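Local coordinates for protein pre-crRNA processing endonuclease (PDB 3VZH) that probably binds and cleaves precursor CRISPR RNA as a Cas5d-type endoribonuclease, yielding the crRNA used in type I-C CRISPR antiviral defence, at residues 40-45 with 57-62; 99-104 with 123-128; 105-110 with 114-119. All blocks are in the same frame, centred on the assembly; numbering follows the deposited sequence.

Interaction 1 (40-45 with 57-62)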
loop_
_atom_site.group_PDB
_atom_site.type_symbol
_atom_site.label_atom_id
_atom_site.label_comp_id
_atom_site.label_asym_id
_atom_site.label_seq_id
_atom_site.Cartn_x
_atom_site.Cartn_y
_atom_site.Cartn_z
ATOM N N GLN A 40 -2.519 5.127 1.213
ATOM C CA GLN A 40 -2.444 5.741 -0.166
ATOM C C GLN A 40 -1.206 5.279 -0.986
ATOM O O GLN A 40 -1.340 4.894 -2.149
ATOM C CB GLN A 40 -2.525 7.253 -0.162
ATOM C CG GLN A 40 -2.856 7.879 -1.548
ATOM C CD GLN A 40 -4.351 7.728 -1.919
ATOM O OE1 GLN A 40 -5.170 8.662 -1.736
ATOM N NE2 GLN A 40 -4.722 6.549 -2.472
ATOM N N ALA A 41 0.003 5.294 -0.417
ATOM C CA ALA A 41 1.169 4.929 -1.175
ATOM C C ALA A 41 1.061 3.436 -1.496
ATOM O O ALA A 41 1.492 3.005 -2.594
ATOM C CB ALA A 41 2.419 5.101 -0.340
ATOM N N LEU A 42 0.542 2.637 -0.563
ATOM C CA LEU A 42 0.415 1.225 -0.861
ATOM C C LEU A 42 -0.621 0.908 -1.951
ATOM O O LEU A 42 -0.341 0.012 -2.816
ATOM C CB LEU A 42 0.081 0.351 0.377
ATOM C CG LEU A 42 1.094 0.567 1.488
ATOM C CD1 LEU A 42 0.790 -0.326 2.701
ATOM C CD2 LEU A 42 2.456 0.113 0.948
ATOM N N ASN A 43 -1.739 1.649 -1.925
ATOM C CA ASN A 43 -2.766 1.614 -2.993
ATOM C C ASN A 43 -2.050 1.897 -4.352
ATOM O O ASN A 43 -2.343 1.233 -5.331
ATOM C CB ASN A 43 -3.814 2.727 -2.810
ATOM C CG ASN A 43 -4.736 2.445 -1.629
ATOM O OD1 ASN A 43 -4.788 1.307 -1.140
ATOM N ND2 ASN A 43 -5.442 3.461 -1.154
ATOM N N GLY A 44 -1.216 2.966 -4.425
ATOM C CA GLY A 44 -0.408 3.240 -5.588
ATOM C C GLY A 44 0.421 2.101 -6.099
ATOM O O GLY A 44 0.484 1.900 -7.308
ATOM N N ILE A 45 1.117 1.406 -5.187
ATOM C CA ILE A 45 1.976 0.311 -5.559
ATOM C C ILE A 45 1.178 -0.889 -6.094
ATOM O O ILE A 45 1.515 -1.424 -7.206
ATOM C CB ILE A 45 2.786 -0.084 -4.325
ATOM C CG1 ILE A 45 3.906 1.017 -4.066
ATOM C CG2 ILE A 45 3.445 -1.422 -4.535
ATOM C CD1 ILE A 45 4.515 0.905 -2.633
ATOM N N ASN A 57 -8.525 -2.248 -6.073
ATOM C CA ASN A 57 -7.634 -2.963 -5.132
ATOM C C ASN A 57 -7.809 -2.382 -3.702
ATOM O O ASN A 57 -7.859 -1.139 -3.536
ATOM C CB ASN A 57 -6.189 -2.709 -5.587
ATOM C CG ASN A 57 -5.859 -3.494 -6.844
ATOM O OD1 ASN A 57 -6.189 -4.696 -6.950
ATOM N ND2 ASN A 57 -5.167 -2.862 -7.764
ATOM N N ILE A 58 -7.833 -3.299 -2.750
ATOM C CA ILE A 58 -8.066 -3.000 -1.329
ATOM C C ILE A 58 -6.887 -3.512 -0.556
ATOM O O ILE A 58 -6.742 -4.763 -0.366
ATOM C CB ILE A 58 -9.324 -3.711 -0.790
ATOM C CG1 ILE A 58 -10.632 -3.357 -1.587
ATOM C CG2 ILE A 58 -9.540 -3.350 0.689
ATOM C CD1 ILE A 58 -10.857 -1.865 -1.800
ATOM N N VAL A 59 -6.064 -2.601 -0.070
ATOM C CA VAL A 59 -4.870 -3.023 0.706
ATOM C C VAL A 59 -5.325 -3.224 2.150
ATOM O O VAL A 59 -5.865 -2.285 2.767
ATOM C CB VAL A 59 -3.701 -1.992 0.661
ATOM C CG1 VAL A 59 -2.597 -2.417 1.656
ATOM C CG2 VAL A 59 -3.093 -1.966 -0.785
ATOM N N THR A 60 -5.110 -4.407 2.703
ATOM C CA THR A 60 -5.691 -4.632 4.053
ATOM C C THR A 60 -4.647 -4.661 5.167
ATOM O O THR A 60 -4.972 -4.420 6.361
ATOM C CB THR A 60 -6.511 -5.921 4.143
ATOM O OG1 THR A 60 -5.684 -7.051 3.826
ATOM C CG2 THR A 60 -7.732 -5.816 3.219
ATOM N N GLU A 61 -3.407 -4.972 4.814
ATOM C CA GLU A 61 -2.377 -5.194 5.833
ATOM C C GLU A 61 -0.997 -4.970 5.231
ATOM O O GLU A 61 -0.783 -5.275 4.010
ATOM C CB GLU A 61 -2.488 -6.570 6.439
ATOM C CG GLU A 61 -1.792 -6.645 7.787
ATOM C CD GLU A 61 -2.105 -7.964 8.465
ATOM O OE1 GLU A 61 -1.537 -8.974 8.087
ATOM O OE2 GLU A 61 -2.938 -7.970 9.390
ATOM N N VAL A 62 -0.079 -4.399 6.007
ATOM C CA VAL A 62 1.363 -4.382 5.592
ATOM C C VAL A 62 2.271 -4.800 6.716
ATOM O O VAL A 62 1.942 -4.552 7.896
ATOM C CB VAL A 62 1.784 -2.984 5.058
ATOM C CG1 VAL A 62 1.634 -1.831 6.127
ATOM C CG2 VAL A 62 3.248 -3.014 4.525
HETATM O O HOH W 1 -6.851 -0.018 -0.550
#

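Interaction 2 (99-104 with 123-128)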
loop_
_atom_site.group_PDB
_atom_site.type_symbol
_atom_site.label_atom_id
_atom_site.label_comp_id
_atom_site.label_asym_id
_atom_site.label_seq_id
_atom_site.Cartn_x
_atom_site.Cartn_y
_atom_site.Cartn_z
ATOM N N ILE A 99 2.875 -6.758 1.477
ATOM C CA ILE A 99 1.556 -6.160 1.399
ATOM C C ILE A 99 0.577 -7.350 1.185
ATOM O O ILE A 99 0.793 -8.176 0.290
ATOM C CB ILE A 99 1.451 -5.204 0.175
ATOM C CG1 ILE A 99 2.592 -4.161 0.214
ATOM C CG2 ILE A 99 0.105 -4.454 0.155
ATOM C CD1 ILE A 99 2.643 -3.220 -1.015
ATOM N N LYS A 100 -0.511 -7.324 1.921
ATOM C CA LYS A 100 -1.678 -8.228 1.736
ATOM C C LYS A 100 -2.800 -7.379 1.153
ATOM O O LYS A 100 -3.105 -6.311 1.692
ATOM C CB LYS A 100 -2.066 -8.790 3.089
ATOM C CG LYS A 100 -3.311 -9.671 3.026
ATOM C CD LYS A 100 -3.672 -10.167 4.457
ATOM C CE LYS A 100 -4.920 -11.076 4.393
ATOM N NZ LYS A 100 -5.386 -11.427 5.791
ATOM N N PHE A 101 -3.400 -7.833 0.042
ATOM C CA PHE A 101 -4.432 -7.030 -0.567
ATOM C C PHE A 101 -5.403 -7.944 -1.325
ATOM O O PHE A 101 -5.078 -9.121 -1.540
ATOM C CB PHE A 101 -3.854 -5.982 -1.456
ATOM C CG PHE A 101 -3.194 -6.502 -2.735
ATOM C CD1 PHE A 101 -3.878 -6.432 -3.978
ATOM C CD2 PHE A 101 -1.904 -6.953 -2.693
ATOM C CE1 PHE A 101 -3.225 -6.892 -5.171
ATOM C CE2 PHE A 101 -1.267 -7.415 -3.859
ATOM C CZ PHE A 101 -1.912 -7.344 -5.082
ATOM N N HIS A 102 -6.543 -7.399 -1.753
ATOM C CA HIS A 102 -7.474 -8.190 -2.591
ATOM C C HIS A 102 -8.166 -7.207 -3.427
ATOM O O HIS A 102 -7.843 -6.020 -3.333
ATOM C CB HIS A 102 -8.416 -9.007 -1.702
ATOM C CG HIS A 102 -9.343 -8.152 -0.863
ATOM N ND1 HIS A 102 -9.053 -7.788 0.400
ATOM C CD2 HIS A 102 -10.650 -7.629 -1.164
ATOM C CE1 HIS A 102 -10.091 -7.037 0.904
ATOM N NE2 HIS A 102 -11.084 -6.963 -0.062
ATOM N N PHE A 103 -9.045 -7.674 -4.282
ATOM C CA PHE A 103 -9.840 -6.692 -5.009
ATOM C C PHE A 103 -11.326 -7.015 -4.963
ATOM O O PHE A 103 -11.715 -8.151 -4.697
ATOM C CB PHE A 103 -9.362 -6.499 -6.450
ATOM C CG PHE A 103 -9.393 -7.734 -7.322
ATOM C CD1 PHE A 103 -8.179 -8.426 -7.574
ATOM C CD2 PHE A 103 -10.574 -8.163 -7.924
ATOM C CE1 PHE A 103 -8.181 -9.550 -8.387
ATOM C CE2 PHE A 103 -10.567 -9.263 -8.770
ATOM C CZ PHE A 103 -9.368 -9.960 -8.989
ATOM N N VAL A 104 -12.127 -5.992 -5.210
ATOM C CA VAL A 104 -13.605 -6.104 -5.280
ATOM C C VAL A 104 -14.071 -5.370 -6.560
ATOM O O VAL A 104 -13.283 -4.613 -7.151
ATOM C CB VAL A 104 -14.266 -5.404 -4.034
ATOM C CG1 VAL A 104 -13.778 -6.054 -2.741
ATOM C CG2 VAL A 104 -14.014 -3.910 -4.079
ATOM N N ALA A 123 -6.104 -14.354 -12.452
ATOM C CA ALA A 123 -4.956 -14.896 -13.203
ATOM C C ALA A 123 -3.955 -13.853 -13.632
ATOM O O ALA A 123 -2.731 -14.003 -13.464
ATOM C CB ALA A 123 -5.413 -15.775 -14.401
ATOM N N ILE A 124 -4.498 -12.750 -14.148
ATOM C CA ILE A 124 -3.672 -11.642 -14.537
ATOM C C ILE A 124 -2.967 -11.019 -13.366
ATOM O O ILE A 124 -1.778 -10.641 -13.472
ATOM C CB ILE A 124 -4.513 -10.622 -15.309
ATOM C CG1 ILE A 124 -5.030 -11.330 -16.570
ATOM C CG2 ILE A 124 -3.659 -9.417 -15.748
ATOM C CD1 ILE A 124 -5.799 -10.405 -17.479
ATOM N N MET A 125 -3.680 -10.891 -12.229
ATOM C CA MET A 125 -3.053 -10.349 -11.051
ATOM C C MET A 125 -1.866 -11.260 -10.620
ATOM O O MET A 125 -0.793 -10.763 -10.358
ATOM C CB MET A 125 -4.096 -10.225 -9.909
ATOM C CG MET A 125 -3.484 -9.580 -8.635
ATOM S SD MET A 125 -2.905 -7.861 -8.819
ATOM C CE MET A 125 -4.446 -6.882 -8.822
ATOM N N GLU A 126 -2.085 -12.565 -10.532
ATOM C CA GLU A 126 -0.955 -13.430 -10.214
ATOM C C GLU A 126 0.252 -13.309 -11.169
ATOM O O GLU A 126 1.421 -13.235 -10.703
ATOM C CB GLU A 126 -1.381 -14.883 -10.168
ATOM C CG GLU A 126 -2.622 -15.116 -9.414
ATOM C CD GLU A 126 -3.032 -16.592 -9.502
ATOM O OE1 GLU A 126 -3.609 -17.078 -8.512
ATOM O OE2 GLU A 126 -2.788 -17.252 -10.550
ATOM N N ARG A 127 0.018 -13.322 -12.473
ATOM C CA ARG A 127 1.072 -13.125 -13.500
ATOM C C ARG A 127 1.751 -11.773 -13.396
ATOM O O ARG A 127 2.976 -11.703 -13.514
ATOM C CB ARG A 127 0.496 -13.303 -14.938
ATOM C CG ARG A 127 0.004 -14.740 -15.119
ATOM C CD ARG A 127 -0.198 -15.129 -16.579
ATOM N NE ARG A 127 -1.614 -15.240 -16.920
ATOM C CZ ARG A 127 -2.307 -14.338 -17.626
ATOM N NH1 ARG A 127 -3.599 -14.556 -17.888
ATOM N NH2 ARG A 127 -1.718 -13.228 -18.083
ATOM N N SER A 128 0.960 -10.734 -13.114
ATOM C CA SER A 128 1.510 -9.358 -12.954
ATOM C C SER A 128 2.429 -9.265 -11.753
ATOM O O SER A 128 3.542 -8.710 -11.858
ATOM C CB SER A 128 0.367 -8.352 -12.861
ATOM O OG SER A 128 -0.415 -8.448 -14.041
#

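Interaction 3 (105-110 with 114-119)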
loop_
_atom_site.group_PDB
_atom_site.type_symbol
_atom_site.label_atom_id
_atom_site.label_comp_id
_atom_site.label_asym_id
_atom_site.label_seq_id
_atom_site.Cartn_x
_atom_site.Cartn_y
_atom_site.Cartn_z
ATOM N N TRP A 105 -15.317 -5.582 -7.016
ATOM C CA TRP A 105 -15.728 -4.859 -8.259
ATOM C C TRP A 105 -15.891 -3.432 -7.909
ATOM O O TRP A 105 -16.311 -3.053 -6.752
ATOM C CB TRP A 105 -17.041 -5.488 -8.874
ATOM C CG TRP A 105 -16.873 -6.977 -9.213
ATOM C CD1 TRP A 105 -17.731 -8.049 -8.859
ATOM C CD2 TRP A 105 -15.763 -7.609 -9.949
ATOM N NE1 TRP A 105 -17.230 -9.238 -9.322
ATOM C CE2 TRP A 105 -16.064 -9.055 -9.993
ATOM C CE3 TRP A 105 -14.590 -7.137 -10.567
ATOM C CZ2 TRP A 105 -15.202 -9.967 -10.620
ATOM C CZ3 TRP A 105 -13.790 -8.029 -11.256
ATOM C CH2 TRP A 105 -14.032 -9.445 -11.187
ATOM N N ASN A 106 -15.589 -2.579 -8.904
ATOM C CA ASN A 106 -15.685 -1.147 -8.741
ATOM C C ASN A 106 -17.148 -0.713 -9.018
ATOM O O ASN A 106 -17.566 -0.670 -10.168
ATOM C CB ASN A 106 -14.694 -0.450 -9.707
ATOM C CG ASN A 106 -14.763 1.070 -9.652
ATOM O OD1 ASN A 106 -15.467 1.636 -8.812
ATOM N ND2 ASN A 106 -14.026 1.739 -10.518
ATOM N N GLU A 107 -17.901 -0.347 -7.955
ATOM C CA GLU A 107 -19.320 0.001 -8.112
ATOM C C GLU A 107 -19.489 1.403 -8.662
ATOM O O GLU A 107 -20.624 1.867 -8.969
ATOM C CB GLU A 107 -20.137 -0.183 -6.801
ATOM C CG GLU A 107 -20.294 -1.642 -6.432
ATOM C CD GLU A 107 -20.987 -2.491 -7.512
ATOM O OE1 GLU A 107 -20.967 -3.697 -7.365
ATOM O OE2 GLU A 107 -21.561 -2.019 -8.508
ATOM N N ASP A 108 -18.376 2.100 -8.831
ATOM C CA ASP A 108 -18.427 3.366 -9.587
ATOM C C ASP A 108 -18.359 3.117 -11.087
ATOM O O ASP A 108 -18.457 4.061 -11.883
ATOM C CB ASP A 108 -17.279 4.277 -9.194
ATOM C CG ASP A 108 -17.383 4.769 -7.779
ATOM O OD1 ASP A 108 -18.509 4.830 -7.284
ATOM O OD2 ASP A 108 -16.334 5.093 -7.172
ATOM N N ARG A 109 -18.137 1.868 -11.483
ATOM C CA ARG A 109 -18.096 1.537 -12.933
ATOM C C ARG A 109 -18.967 0.357 -13.249
ATOM O O ARG A 109 -18.510 -0.725 -13.628
ATOM C CB ARG A 109 -16.645 1.283 -13.394
ATOM C CG ARG A 109 -15.757 2.518 -13.283
ATOM C CD ARG A 109 -16.148 3.585 -14.311
ATOM N NE ARG A 109 -16.247 3.101 -15.708
ATOM C CZ ARG A 109 -15.218 3.104 -16.556
ATOM N NH1 ARG A 109 -15.402 2.651 -17.794
ATOM N NH2 ARG A 109 -13.999 3.566 -16.148
ATOM N N LYS A 110 -20.254 0.626 -13.106
ATOM C CA LYS A 110 -21.352 -0.274 -13.476
ATOM C C LYS A 110 -21.357 -0.633 -14.970
ATOM O O LYS A 110 -21.761 -1.725 -15.360
ATOM C CB LYS A 110 -22.677 0.411 -13.117
ATOM C CG LYS A 110 -22.628 1.306 -11.869
ATOM C CD LYS A 110 -23.832 1.049 -10.964
ATOM C CE LYS A 110 -23.487 1.024 -9.464
ATOM N NZ LYS A 110 -23.985 -0.248 -8.843
ATOM N N SER A 114 -19.725 -6.543 -17.814
ATOM C CA SER A 114 -19.342 -7.747 -18.629
ATOM C C SER A 114 -17.902 -8.203 -18.440
ATOM O O SER A 114 -17.546 -9.371 -18.712
ATOM C CB SER A 114 -19.666 -7.515 -20.125
ATOM O OG SER A 114 -18.781 -6.540 -20.655
ATOM N N ASP A 115 -17.094 -7.290 -17.858
ATOM C CA ASP A 115 -15.677 -7.565 -17.562
ATOM C C ASP A 115 -15.477 -8.068 -16.123
ATOM O O ASP A 115 -14.318 -8.252 -15.697
ATOM C CB ASP A 115 -14.806 -6.327 -17.747
ATOM C CG ASP A 115 -13.312 -6.672 -17.878
ATOM O OD1 ASP A 115 -12.960 -7.658 -18.581
ATOM O OD2 ASP A 115 -12.484 -5.999 -17.220
ATOM N N ARG A 116 -16.592 -8.214 -15.384
ATOM C CA ARG A 116 -16.457 -8.714 -13.970
ATOM C C ARG A 116 -16.219 -10.215 -13.948
ATOM O O ARG A 116 -17.130 -11.018 -13.589
ATOM C CB ARG A 116 -17.664 -8.332 -13.081
ATOM C CG ARG A 116 -17.784 -6.841 -12.897
ATOM C CD ARG A 116 -18.931 -6.432 -12.014
ATOM N NE ARG A 116 -18.925 -4.986 -11.859
ATOM C CZ ARG A 116 -19.642 -4.309 -10.963
ATOM N NH1 ARG A 116 -20.545 -4.953 -10.223
ATOM N NH2 ARG A 116 -19.523 -2.993 -10.865
ATOM N N LEU A 117 -15.012 -10.612 -14.330
ATOM C CA LEU A 117 -14.660 -12.017 -14.557
ATOM C C LEU A 117 -13.588 -12.398 -13.575
ATOM O O LEU A 117 -12.409 -12.077 -13.790
ATOM C CB LEU A 117 -14.158 -12.159 -16.006
ATOM C CG LEU A 117 -15.182 -11.654 -17.062
ATOM C CD1 LEU A 117 -14.571 -11.243 -18.422
ATOM C CD2 LEU A 117 -16.291 -12.690 -17.249
ATOM N N PRO A 118 -13.963 -13.050 -12.486
ATOM C CA PRO A 118 -13.018 -13.259 -11.418
ATOM C C PRO A 118 -11.811 -14.123 -11.840
ATOM O O PRO A 118 -10.687 -13.760 -11.485
ATOM C CB PRO A 118 -13.843 -13.981 -10.311
ATOM C CG PRO A 118 -15.190 -14.183 -10.856
ATOM C CD PRO A 118 -15.355 -13.404 -12.108
ATOM N N ALA A 119 -12.010 -15.191 -12.638
ATOM C CA ALA A 119 -10.859 -16.047 -12.997
ATOM C C ALA A 119 -9.885 -15.277 -13.864
ATOM O O ALA A 119 -8.665 -15.442 -13.717
ATOM C CB ALA A 119 -11.309 -17.337 -13.697
HETATM O O HOH W 2 -17.034 -2.922 -12.583
#

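Interaction 1 (40-45 with 57-62)
In the helix-on-sheet layer of the RRM-like (ferredoxin-like) fold of this Cas5 protein, Leu42 of helix 39-49 settles between Val59 and Val62 of strand 55-64. Its CD1 methyl does most of the reaching: it lies 3.7 Å from Val62 CB and nearly as close to Val62 CG1, the two side chains meeting at about a right angle. Lower on the same residue, Leu42 CB rests 4.1 Å from Val59 CG1. Val59 carries CG1 anti to its backbone N (chi1 172°), which points that methyl at Leu42, while Val59 CG2 lies between Leu42 and Asn43 OD1, 3.7 Å from the latter.

The short axes approach to 8.4 Å at 127°; a helix covering one face of an antiparallel sheet is the layering of an RRM-like domain. Val59 and Val62 can both face the helix although three positions apart because Thr60 and Glu61 form a classic beta bulge opposite Lys100.

No direct hydrogen bond joins the two segments; a water spans them beside Asn43. It donates to Asn43 OD1 at a short, and so less certain, distance and accepts from Val59 N at 2.7 Å, with a weak bond to Asn57 O. Phe203 of strand 200-213 packs on both Leu42 and Val62, and Asn57 ND2 bonds back to Asp47 of the helix.

Interaction 2 (99-104 with 123-128)
A methionine sulfur set against the rim of a phenylalanine ring, rather than over its face, is the distinctive feature here: Met125 SD lies 5.0 Å from the centroid of the Phe101 ring and 87° off the ring normal. This edge-on Met-aromatic contact brings SD to 3.8 Å from Phe101 CE1, with CZ the next ring atom. The terminal methyl also touches the ring, Met125 CE coming as close to Phe101 CE1. Met125 CE also lies 4.2 Å from Phe103 CD1, obliquely to that ring. One side chain thus bridges two rings of the same strand.

Met125 leaves helix 118-130 with CG anti to the backbone N (chi1 -177°), then bends at both chi2 and chi3, which folds the thioether round to the strand. Phe101 has CG between its backbone N and carbonyl carbon (chi1 69°), swinging the ring tip to the helix although its CB does not point there. The contact joins helix 118-130 to strand 95-105 of the large antiparallel sheet. Phe9 of the neighbouring strand touches both Met125 and Phe103, and Asn57 of strand 55-64 also lies against Met125.

Across these segments there is no hydrogen bond or ion pair. Cohesion rests on dispersion and on the electron-rich sulfur, which would lie near the slightly positive ring hydrogens, consistent with a modest electrostatic gain inside a buried, largely apolar junction.

Interaction 3 (105-110 with 114-119)
Trp105 and Arg116 slide past each other in opposite directions, their flat groups nearly parallel, indole and guanidinium planes only 14° apart. The aliphatic part of the arginine covers one face of the indole: Arg116 CB sits 3.7 Å from the centroid of the six-membered ring, a CH-pi contact, and Arg116 CD is 3.5 Å from Trp105 CG. Because the chain is extended from CG to NE, the guanidinium passes beyond the ring and lies over Trp105 CB, with Arg116 CZ 3.5 Å from it. Pro118 CD meets the indole at its edge, 3.7 Å from Trp105 CZ2, and Tyr4 stacks on Trp105.

These residues sit in the connection from strand 95-105 to helix 118-130, where a type I turn from Asn106 to Arg109, with an Asx turn at Asn106, brings Glu107 beside Arg116. The carboxylate stands steeply to the guanidinium, planes 76° apart. Arg116 NH1 bonds Glu107 OE1 at 3.2 Å with a bent 140° geometry, and NH2 makes a weak bond to OE2. Lys110 NZ binds Glu107 OE2 at 3.0 Å, completing a surface salt-bridge network. A water accepts from Arg116 NE at 2.9 Å and sits between it and Arg109 O.

Interactions 1 and 2 have centres about 11 Å apart and meet in the same antiparallel sheet, where strands 55-64 and 95-105 are neighbours; Ile58 N to His102 O (2.8 Å) and Glu61 O to Lys100 N (2.9 Å) are probable backbone hydrogen bonds between them. Interaction 1 closes before the others open. Interaction 3 is nested in the chain loop closed by interaction 2, their centres about 14 Å apart, and both use helix 118-130. Its centre is about 19 Å from that of interaction 1. Interactions 1 and 2 thus set helices 39-49 and 118-130 on adjoining strands of one sheet, and the three contacts run outward from the chain's centre to the surface turn.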